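Local atomic coordinates of AHL synthase (Burkholderia glumae, PDB entry 3P2H), a protein that probably catalyses synthesis of an N-acyl-homoserine lactone quorum-sensing signal from S-adenosyl-L-methionine and a fatty acyl chain carried by acyl carrier protein. Residues Y77-V82 against I140-C145; H85-E90 against V172-I177; A136-G141 against H157-G162. The protein carries 3 engineered substitutions. All blocks are in the same frame, centred on the assembly; numbering follows the deposited sequence.

Contact 1: residues Y77-V82 against I140-C145; sequences YLLQEV and IGVTFC. With NOO (N-(3-oxocyclohex-1-en-1-yl)octanamide), chain C; MTA (5'-deoxy-5'-methylthioadenosine), chain B.
The single helical turn that presents Leu-79 to Ile-140 and Val-142 is closed by a short backbone bond, Val-82 N to Leu-78 O, 2.8 Å. Its start is held too: Gln-80 OE1 accepts the N-H of the N-cap residue Tyr-77, with the donor tilted from the carbonyl plane, and Glu-99 receives Leu-79 N. Across the contact Leu-79 does nearly all the touching. With CG anti to the backbone N (chi1 179°), the two methyls of its fork spread along one face of the strand: CD1 lies 3.6 Å from Val-142 CG2, and CD2 lies 3.8 Å from Ile-140 CG1, where the two side chains cross at about a right angle. Both sides of this apolar joint serve ligands. Leu-78 CD1 rests 3.7 Å from MTA C6, and Val-82 CG1 stands 3.7 Å from MTA C2, while Val-142 CG1 approaches the sulfur. On the strand, Thr-143 CG2 presses to 3.4 Å from NOO C12, and Phe-144 lays one ring face against the cyclohexenone, with NOO C3 over its centre. The strand separates the MTA site from the inhibitor's octanoyl tail, probably the acyl-chain site, consistent with the acetyltransferase-like fold of autoinducer synthases.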
# COMPACT_ATOMS: atom_id res chain seq x y z
N TYR A 77 -5.45 -12.04 -1.13
CA TYR A 77 -4.96 -10.79 -0.54
C TYR A 77 -5.28 -10.66 0.96
O TYR A 77 -6.15 -11.34 1.50
CB TYR A 77 -5.43 -9.57 -1.33
CG TYR A 77 -6.92 -9.30 -1.43
CD1 TYR A 77 -7.74 -10.02 -2.31
CD2 TYR A 77 -7.49 -8.25 -0.71
CE1 TYR A 77 -9.09 -9.68 -2.48
CE2 TYR A 77 -8.83 -7.91 -0.88
CZ TYR A 77 -9.62 -8.61 -1.76
OH TYR A 77 -10.93 -8.22 -1.94
N LEU A 78 -4.55 -9.77 1.63
CA LEU A 78 -4.65 -9.56 3.08
C LEU A 78 -6.02 -9.27 3.69
O LEU A 78 -6.46 -9.98 4.59
CB LEU A 78 -3.65 -8.46 3.48
CG LEU A 78 -3.38 -8.22 4.97
CD1 LEU A 78 -3.06 -9.53 5.66
CD2 LEU A 78 -2.21 -7.24 5.12
N LEU A 79 -6.69 -8.23 3.22
CA LEU A 79 -8.00 -7.87 3.75
C LEU A 79 -8.98 -9.03 3.57
O LEU A 79 -9.76 -9.37 4.45
CB LEU A 79 -8.52 -6.62 3.03
CG LEU A 79 -9.90 -6.06 3.38
CD1 LEU A 79 -10.01 -5.79 4.88
CD2 LEU A 79 -10.13 -4.78 2.58
N GLN A 80 -8.91 -9.66 2.40
CA GLN A 80 -9.78 -10.77 2.05
C GLN A 80 -9.66 -11.98 2.97
O GLN A 80 -10.65 -12.44 3.53
CB GLN A 80 -9.49 -11.20 0.62
CG GLN A 80 -10.18 -12.47 0.17
CD GLN A 80 -9.64 -12.98 -1.14
OE1 GLN A 80 -8.46 -13.31 -1.25
NE2 GLN A 80 -10.49 -13.03 -2.16
N GLU A 81 -8.44 -12.47 3.12
CA GLU A 81 -8.17 -13.66 3.92
C GLU A 81 -7.96 -13.46 5.42
O GLU A 81 -8.42 -14.27 6.21
CB GLU A 81 -6.96 -14.40 3.34
CG GLU A 81 -7.23 -14.95 1.95
CD GLU A 81 -6.07 -15.76 1.39
OE1 GLU A 81 -6.34 -16.57 0.49
OE2 GLU A 81 -4.92 -15.58 1.85
N VAL A 82 -7.28 -12.39 5.79
CA VAL A 82 -6.99 -12.12 7.20
C VAL A 82 -7.99 -11.24 7.94
O VAL A 82 -8.40 -11.57 9.05
CB VAL A 82 -5.57 -11.51 7.33
CG1 VAL A 82 -5.24 -11.23 8.80
CG2 VAL A 82 -4.55 -12.45 6.73
N ILE A 140 -8.24 -0.77 -2.56
CA ILE A 140 -8.87 -1.09 -1.29
C ILE A 140 -7.79 -1.59 -0.34
O ILE A 140 -6.79 -2.15 -0.77
CB ILE A 140 -9.98 -2.15 -1.46
CG1 ILE A 140 -10.80 -2.26 -0.17
CG2 ILE A 140 -9.38 -3.50 -1.84
CD1 ILE A 140 -12.04 -3.10 -0.29
N GLY A 141 -7.99 -1.37 0.96
CA GLY A 141 -7.00 -1.83 1.91
C GLY A 141 -7.21 -1.29 3.31
O GLY A 141 -7.85 -0.26 3.52
N VAL A 142 -6.66 -2.00 4.29
CA VAL A 142 -6.78 -1.58 5.67
C VAL A 142 -5.78 -0.46 5.88
O VAL A 142 -4.59 -0.62 5.61
CB VAL A 142 -6.46 -2.74 6.64
CG1 VAL A 142 -6.57 -2.26 8.07
CG2 VAL A 142 -7.40 -3.89 6.39
N THR A 143 -6.27 0.67 6.36
CA THR A 143 -5.38 1.81 6.57
C THR A 143 -5.57 2.40 7.95
O THR A 143 -6.69 2.43 8.47
CB THR A 143 -5.66 2.92 5.54
OG1 THR A 143 -6.53 3.90 6.11
CG2 THR A 143 -6.35 2.34 4.32
N PHE A 144 -4.48 2.86 8.55
CA PHE A 144 -4.55 3.50 9.85
C PHE A 144 -5.42 4.73 9.61
O PHE A 144 -5.34 5.34 8.54
CB PHE A 144 -3.15 3.94 10.30
CG PHE A 144 -2.23 2.80 10.64
CD1 PHE A 144 -2.48 1.51 10.19
CD2 PHE A 144 -1.07 3.04 11.37
CE1 PHE A 144 -1.59 0.46 10.48
CE2 PHE A 144 -0.18 2.00 11.66
CZ PHE A 144 -0.44 0.72 11.21
N CYS A 145 -6.26 5.10 10.57
CA CYS A 145 -7.10 6.27 10.36
C CYS A 145 -6.25 7.52 10.19
O CYS A 145 -6.63 8.45 9.49
CB CYS A 145 -8.09 6.43 11.51
SG CYS A 145 -9.44 5.22 11.44
C1 NOO C . 1.29 4.16 8.51
O1 NOO C . 0.91 5.18 9.08
C2 NOO C . 0.40 3.39 7.54
C3 NOO C . 0.50 2.01 7.37
C4 NOO C . 1.71 1.30 8.03
C5 NOO C . 3.00 2.20 8.18
C6 NOO C . 2.71 3.60 8.80
N7 NOO C . -0.43 1.17 6.62
C8 NOO C . -0.31 0.12 5.68
O8 NOO C . 0.38 -0.89 5.85
C9 NOO C . -1.07 0.19 4.34
C10 NOO C . -2.19 1.25 4.14
C11 NOO C . -3.23 0.72 3.12
C12 NOO C . -3.75 1.81 2.18
C13 NOO C . -4.88 1.27 1.27
C14 NOO C . -5.90 2.37 0.92
C15 NOO C . -6.88 1.91 -0.17
CS MTA B . -2.77 -3.96 8.58
S5' MTA B . -3.47 -3.69 10.23
C5' MTA B . -2.06 -4.13 11.29
C4' MTA B . -2.15 -5.57 11.81
O4' MTA B . -2.13 -6.45 10.66
C2' MTA B . -0.18 -6.97 11.85
O2' MTA B . 0.61 -7.88 12.62
C3' MTA B . -0.91 -5.86 12.68
O3' MTA B . -1.34 -6.40 13.93
C1' MTA B . -1.34 -7.61 11.06
N9 MTA B . -0.87 -8.30 9.84
C8 MTA B . -0.20 -7.76 8.77
N7 MTA B . 0.05 -8.66 7.87
C5 MTA B . -0.45 -9.85 8.29
C6 MTA B . -0.49 -11.18 7.76
N6 MTA B . 0.07 -11.45 6.52
N1 MTA B . -1.11 -12.17 8.48
C2 MTA B . -1.68 -11.93 9.70
N3 MTA B . -1.64 -10.67 10.22
C4 MTA B . -1.06 -9.63 9.57

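Contact 2: residues H85-E90 against V172-I177; sequences HLLADE and VVACWI. With NOO (N-(3-oxocyclohex-1-en-1-yl)octanamide), chain C.
Strand 172-177 meets Leu-86 and Leu-87 of loop 85-90 mainly through Ala-174. Ahead of it Val-172 points toward the loop, its CG2 still 4.5 Å from Leu-86 CD1. Val-173 turns its side chain from the loop, against Cys-145 and Glu-148 of helix 145-154. The methyl of Ala-174 faces the loop and touches two successive residues: CB is 3.8 Å from Leu-87 CD2 and 4.0 Å from Leu-86 O. Leu-87 does not aim directly at the strand, but with CG anti to its carbonyl carbon (chi1 -70°) and an extended end, it brings CD2 over to that methyl. A water joins the two backbones beside this apolar pair. It accepts from Ala-174 N at 2.9 Å and donates to Leu-86 O at 2.7 Å, so the carbonyl at the end of the 3-10 turn is tied to a strand amide that stands too far away for a direct bond. Cys-175 faces away again, and its O lies 3.1 Å from NOO C15, the end of the octanoyl tail. Trp-176 swings its indole back toward the loop side, onto Pro-92 and Ala-161. Ile-177 returns to the inhibitor, CG1 lying 3.9 Å from NOO C15. Strand 170-178 thus runs between strands 138-144 and 157-160, with helix 145-154 packed on one face and the loop following helix 78-81 on the other.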
# COMPACT_ATOMS: atom_id res chain seq x y z
N HIS A 85 -13.64 -9.48 8.23
CA HIS A 85 -14.66 -8.96 9.13
C HIS A 85 -14.63 -7.43 9.26
O HIS A 85 -15.50 -6.84 9.89
CB HIS A 85 -14.51 -9.61 10.52
CG HIS A 85 -13.13 -9.50 11.09
ND1 HIS A 85 -12.61 -8.32 11.58
CD2 HIS A 85 -12.15 -10.43 11.24
CE1 HIS A 85 -11.37 -8.52 12.00
NE2 HIS A 85 -11.07 -9.79 11.81
N LEU A 86 -13.62 -6.80 8.67
CA LEU A 86 -13.53 -5.35 8.73
C LEU A 86 -14.40 -4.73 7.66
O LEU A 86 -14.64 -3.53 7.67
CB LEU A 86 -12.08 -4.88 8.54
CG LEU A 86 -11.06 -5.14 9.65
CD1 LEU A 86 -9.77 -4.41 9.31
CD2 LEU A 86 -11.60 -4.67 10.98
N LEU A 87 -14.87 -5.56 6.74
CA LEU A 87 -15.69 -5.10 5.63
C LEU A 87 -17.18 -5.09 5.87
O LEU A 87 -17.73 -5.97 6.54
CB LEU A 87 -15.40 -5.95 4.39
CG LEU A 87 -14.04 -5.77 3.74
CD1 LEU A 87 -13.89 -6.78 2.62
CD2 LEU A 87 -13.90 -4.34 3.20
N ALA A 88 -17.83 -4.08 5.30
CA ALA A 88 -19.27 -3.94 5.42
C ALA A 88 -19.86 -5.05 4.56
O ALA A 88 -20.82 -5.71 4.94
CB ALA A 88 -19.71 -2.58 4.90
N ASP A 89 -19.24 -5.26 3.40
CA ASP A 89 -19.67 -6.28 2.45
C ASP A 89 -18.58 -7.33 2.22
O ASP A 89 -17.49 -7.24 2.77
CB ASP A 89 -20.03 -5.62 1.13
CG ASP A 89 -21.06 -4.53 1.29
OD1 ASP A 89 -22.12 -4.80 1.89
OD2 ASP A 89 -20.82 -3.40 0.82
N GLU A 90 -18.88 -8.33 1.39
CA GLU A 90 -17.91 -9.37 1.09
C GLU A 90 -16.73 -8.79 0.30
O GLU A 90 -16.89 -7.84 -0.48
CB GLU A 90 -18.57 -10.49 0.29
CG GLU A 90 -17.60 -11.56 -0.20
CD GLU A 90 -18.31 -12.71 -0.88
OE1 GLU A 90 -19.24 -12.45 -1.68
OE2 GLU A 90 -17.94 -13.88 -0.61
N VAL A 172 -7.84 1.69 12.89
CA VAL A 172 -7.73 1.46 11.45
C VAL A 172 -9.12 1.31 10.83
O VAL A 172 -10.12 1.19 11.54
CB VAL A 172 -6.92 0.18 11.13
CG1 VAL A 172 -5.58 0.21 11.84
CG2 VAL A 172 -7.72 -1.05 11.54
N VAL A 173 -9.16 1.31 9.51
CA VAL A 173 -10.42 1.17 8.80
C VAL A 173 -10.18 0.67 7.39
O VAL A 173 -9.16 0.99 6.78
CB VAL A 173 -11.17 2.53 8.74
CG1 VAL A 173 -10.41 3.52 7.86
CG2 VAL A 173 -12.58 2.32 8.24
N ALA A 174 -11.10 -0.13 6.88
CA ALA A 174 -10.98 -0.63 5.51
C ALA A 174 -11.27 0.60 4.67
O ALA A 174 -12.29 1.27 4.87
CB ALA A 174 -12.01 -1.72 5.25
N CYS A 175 -10.38 0.91 3.73
CA CYS A 175 -10.54 2.12 2.93
C CYS A 175 -10.49 1.94 1.42
O CYS A 175 -9.67 1.17 0.90
CB CYS A 175 -9.45 3.12 3.37
SG CYS A 175 -9.44 4.78 2.64
N TRP A 176 -11.38 2.64 0.73
CA TRP A 176 -11.45 2.62 -0.72
C TRP A 176 -10.78 3.90 -1.22
O TRP A 176 -10.79 4.92 -0.52
CB TRP A 176 -12.89 2.71 -1.24
CG TRP A 176 -13.78 1.52 -1.10
CD1 TRP A 176 -14.85 1.39 -0.26
CD2 TRP A 176 -13.77 0.34 -1.91
NE1 TRP A 176 -15.51 0.21 -0.50
CE2 TRP A 176 -14.87 -0.46 -1.50
CE3 TRP A 176 -12.94 -0.13 -2.94
CZ2 TRP A 176 -15.16 -1.70 -2.09
CZ3 TRP A 176 -13.23 -1.36 -3.53
CH2 TRP A 176 -14.33 -2.13 -3.10
N ILE A 177 -10.22 3.84 -2.41
CA ILE A 177 -9.65 5.02 -3.06
C ILE A 177 -10.12 4.87 -4.51
O ILE A 177 -9.70 3.93 -5.20
CB ILE A 177 -8.11 5.06 -3.06
CG1 ILE A 177 -7.58 5.45 -1.68
CG2 ILE A 177 -7.62 6.08 -4.07
CD1 ILE A 177 -6.07 5.61 -1.63
C1 NOO C . 1.29 4.16 8.51
O1 NOO C . 0.91 5.18 9.08
C2 NOO C . 0.40 3.39 7.54
C3 NOO C . 0.50 2.01 7.37
C4 NOO C . 1.71 1.30 8.03
C5 NOO C . 3.00 2.20 8.18
C6 NOO C . 2.71 3.60 8.80
N7 NOO C . -0.43 1.17 6.62
C8 NOO C . -0.31 0.12 5.68
O8 NOO C . 0.38 -0.89 5.85
C9 NOO C . -1.07 0.19 4.34
C10 NOO C . -2.19 1.25 4.14
C11 NOO C . -3.23 0.72 3.12
C12 NOO C . -3.75 1.81 2.18
C13 NOO C . -4.88 1.27 1.27
C14 NOO C . -5.90 2.37 0.92
C15 NOO C . -6.88 1.91 -0.17
O HOH W 1 -13.29 -1.28 8.48

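Contact 3: residues A136-G141 against H157-G162; sequences ARQLIG and HAHRAG. With NOO (N-(3-oxocyclohex-1-en-1-yl)octanamide), chain C.
Ile-140 and Ala-161 mark the nearest backbone approach, 7.9 Å between their CA atoms, and the two segments run in the same general direction. The separation reflects an intervening strand: 138-144 and 157-160 each pair antiparallel with strand 170-178, one along each of its edges, so side chains of the two segments meet over it, Ala-161 from just past the end of strand 157-160. Ile-140 has CG1 anti to the backbone N (chi1 -169°), and CD1 continues outward to 4.3 Å from Ala-161 CB, a light methyl-to-methyl touch that Leu-87 also joins. Gln-138 extends its chain until the amide sits at the edge of the His-159 ring, close to the ring plane. The two side chains cross at about a right angle, while their flat ends are inclined by only 28°. The polar anchor of Gln-138 is Asp-178, whose OD1 takes the hydrogen bond from NE2 and probably limits rotation of the amide. Trp-176, on the strand between, meets the His-159 ring at about 20° between planes. Leu-139 turns to the other face, among Val-128 and Ala-131 of helix 120-133, where its CB comes to 4.1 Å from NOO C15. Contact between two strands that flank a shared antiparallel neighbour is part of the mixed sheet of this autoinducer synthase fold, whose other face borders the inhibitor tail, probably the acyl-chain pocket.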
# COMPACT_ATOMS: atom_id res chain seq x y z
N ALA A 136 -6.88 -1.15 -12.92
CA ALA A 136 -7.63 -0.92 -11.69
C ALA A 136 -8.41 0.39 -11.73
O ALA A 136 -7.92 1.41 -12.24
CB ALA A 136 -6.69 -0.91 -10.49
N ARG A 137 -9.62 0.36 -11.20
CA ARG A 137 -10.47 1.55 -11.14
C ARG A 137 -10.63 1.98 -9.68
O ARG A 137 -11.12 3.07 -9.38
CB ARG A 137 -11.83 1.25 -11.77
CG ARG A 137 -11.72 1.04 -13.27
CD ARG A 137 -13.01 0.55 -13.91
NE ARG A 137 -12.87 0.48 -15.36
CZ ARG A 137 -13.85 0.14 -16.20
NH1 ARG A 137 -15.05 -0.15 -15.73
NH2 ARG A 137 -13.63 0.14 -17.51
N GLN A 138 -10.20 1.10 -8.77
CA GLN A 138 -10.26 1.37 -7.34
C GLN A 138 -9.17 0.61 -6.59
O GLN A 138 -8.69 -0.43 -7.04
CB GLN A 138 -11.60 0.94 -6.74
CG GLN A 138 -12.80 1.76 -7.11
CD GLN A 138 -14.07 1.17 -6.52
OE1 GLN A 138 -14.44 0.04 -6.84
NE2 GLN A 138 -14.72 1.91 -5.65
N LEU A 139 -8.79 1.16 -5.44
CA LEU A 139 -7.82 0.53 -4.56
C LEU A 139 -8.58 0.30 -3.26
O LEU A 139 -9.48 1.07 -2.92
CB LEU A 139 -6.63 1.44 -4.28
CG LEU A 139 -5.68 1.79 -5.42
CD1 LEU A 139 -4.58 2.67 -4.87
CD2 LEU A 139 -5.10 0.54 -6.04
N ILE A 140 -8.24 -0.77 -2.56
CA ILE A 140 -8.87 -1.09 -1.29
C ILE A 140 -7.79 -1.59 -0.34
O ILE A 140 -6.79 -2.15 -0.77
CB ILE A 140 -9.98 -2.15 -1.46
CG1 ILE A 140 -10.80 -2.26 -0.17
CG2 ILE A 140 -9.38 -3.50 -1.84
CD1 ILE A 140 -12.04 -3.10 -0.29
N GLY A 141 -7.99 -1.37 0.96
CA GLY A 141 -7.00 -1.83 1.91
C GLY A 141 -7.21 -1.29 3.31
O GLY A 141 -7.85 -0.26 3.52
N HIS A 157 -9.91 10.73 -3.71
CA HIS A 157 -11.27 10.35 -3.35
C HIS A 157 -11.23 9.05 -2.57
O HIS A 157 -11.29 7.96 -3.14
CB HIS A 157 -12.15 10.20 -4.59
CG HIS A 157 -13.56 9.79 -4.29
ND1 HIS A 157 -14.50 9.55 -5.27
CD2 HIS A 157 -14.19 9.55 -3.11
CE1 HIS A 157 -15.64 9.18 -4.71
NE2 HIS A 157 -15.48 9.18 -3.40
N ALA A 158 -11.11 9.19 -1.26
CA ALA A 158 -11.08 8.03 -0.38
C ALA A 158 -12.40 7.95 0.38
O ALA A 158 -12.97 8.98 0.76
CB ALA A 158 -9.92 8.16 0.59
N HIS A 159 -12.89 6.74 0.58
CA HIS A 159 -14.11 6.52 1.33
C HIS A 159 -14.04 5.16 2.02
O HIS A 159 -13.36 4.25 1.55
CB HIS A 159 -15.37 6.64 0.44
CG HIS A 159 -15.35 5.76 -0.77
ND1 HIS A 159 -14.64 6.07 -1.91
CD2 HIS A 159 -15.99 4.59 -1.03
CE1 HIS A 159 -14.83 5.13 -2.82
NE2 HIS A 159 -15.65 4.22 -2.31
N ARG A 160 -14.74 5.03 3.13
CA ARG A 160 -14.71 3.81 3.91
C ARG A 160 -15.43 2.59 3.35
O ARG A 160 -16.52 2.71 2.76
CB ARG A 160 -15.21 4.12 5.33
CG ARG A 160 -14.30 5.09 6.04
CD ARG A 160 -14.76 5.41 7.45
NE ARG A 160 -13.75 6.21 8.14
CZ ARG A 160 -13.86 6.64 9.39
NH1 ARG A 160 -14.95 6.36 10.10
NH2 ARG A 160 -12.88 7.35 9.93
N ALA A 161 -14.81 1.43 3.52
CA ALA A 161 -15.37 0.16 3.06
C ALA A 161 -15.92 -0.59 4.28
O ALA A 161 -16.52 -1.66 4.14
CB ALA A 161 -14.30 -0.68 2.38
N GLY A 162 -15.72 -0.02 5.46
CA GLY A 162 -16.19 -0.61 6.70
C GLY A 162 -16.08 0.36 7.86
O GLY A 162 -15.54 1.45 7.71
C1 NOO C . 1.29 4.16 8.51
O1 NOO C . 0.91 5.18 9.08
C2 NOO C . 0.40 3.39 7.54
C3 NOO C . 0.50 2.01 7.37
C4 NOO C . 1.71 1.30 8.03
C5 NOO C . 3.00 2.20 8.18
C6 NOO C . 2.71 3.60 8.80
N7 NOO C . -0.43 1.17 6.62
C8 NOO C . -0.31 0.12 5.68
O8 NOO C . 0.38 -0.89 5.85
C9 NOO C . -1.07 0.19 4.34
C10 NOO C . -2.19 1.25 4.14
C11 NOO C . -3.23 0.72 3.12
C12 NOO C . -3.75 1.81 2.18
C13 NOO C . -4.88 1.27 1.27
C14 NOO C . -5.90 2.37 0.92
C15 NOO C . -6.88 1.91 -0.17

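Each contact has at least one segment on neighbouring strands of one sheet, and all three border the inhibitor. Contacts 1 and 3 share Ile-140 and Gly-141 of strand 138-144, with centres about 10 Å apart. Contact 2, whose centre is about 7 Å from that of contact 1, is joined to it by probable hydrogen bonds from Cys-175 N to Gly-141 O (2.8 Å) and Val-173 N to Thr-143 O (2.9 Å). On its other edge strand 172-177 reaches contact 3 through Trp-176 N and His-159 O, 2.7 Å apart. The octanoyl tail runs along this sheet toward contacts 2 and 3, whereas MTA touches the segments of contact 1.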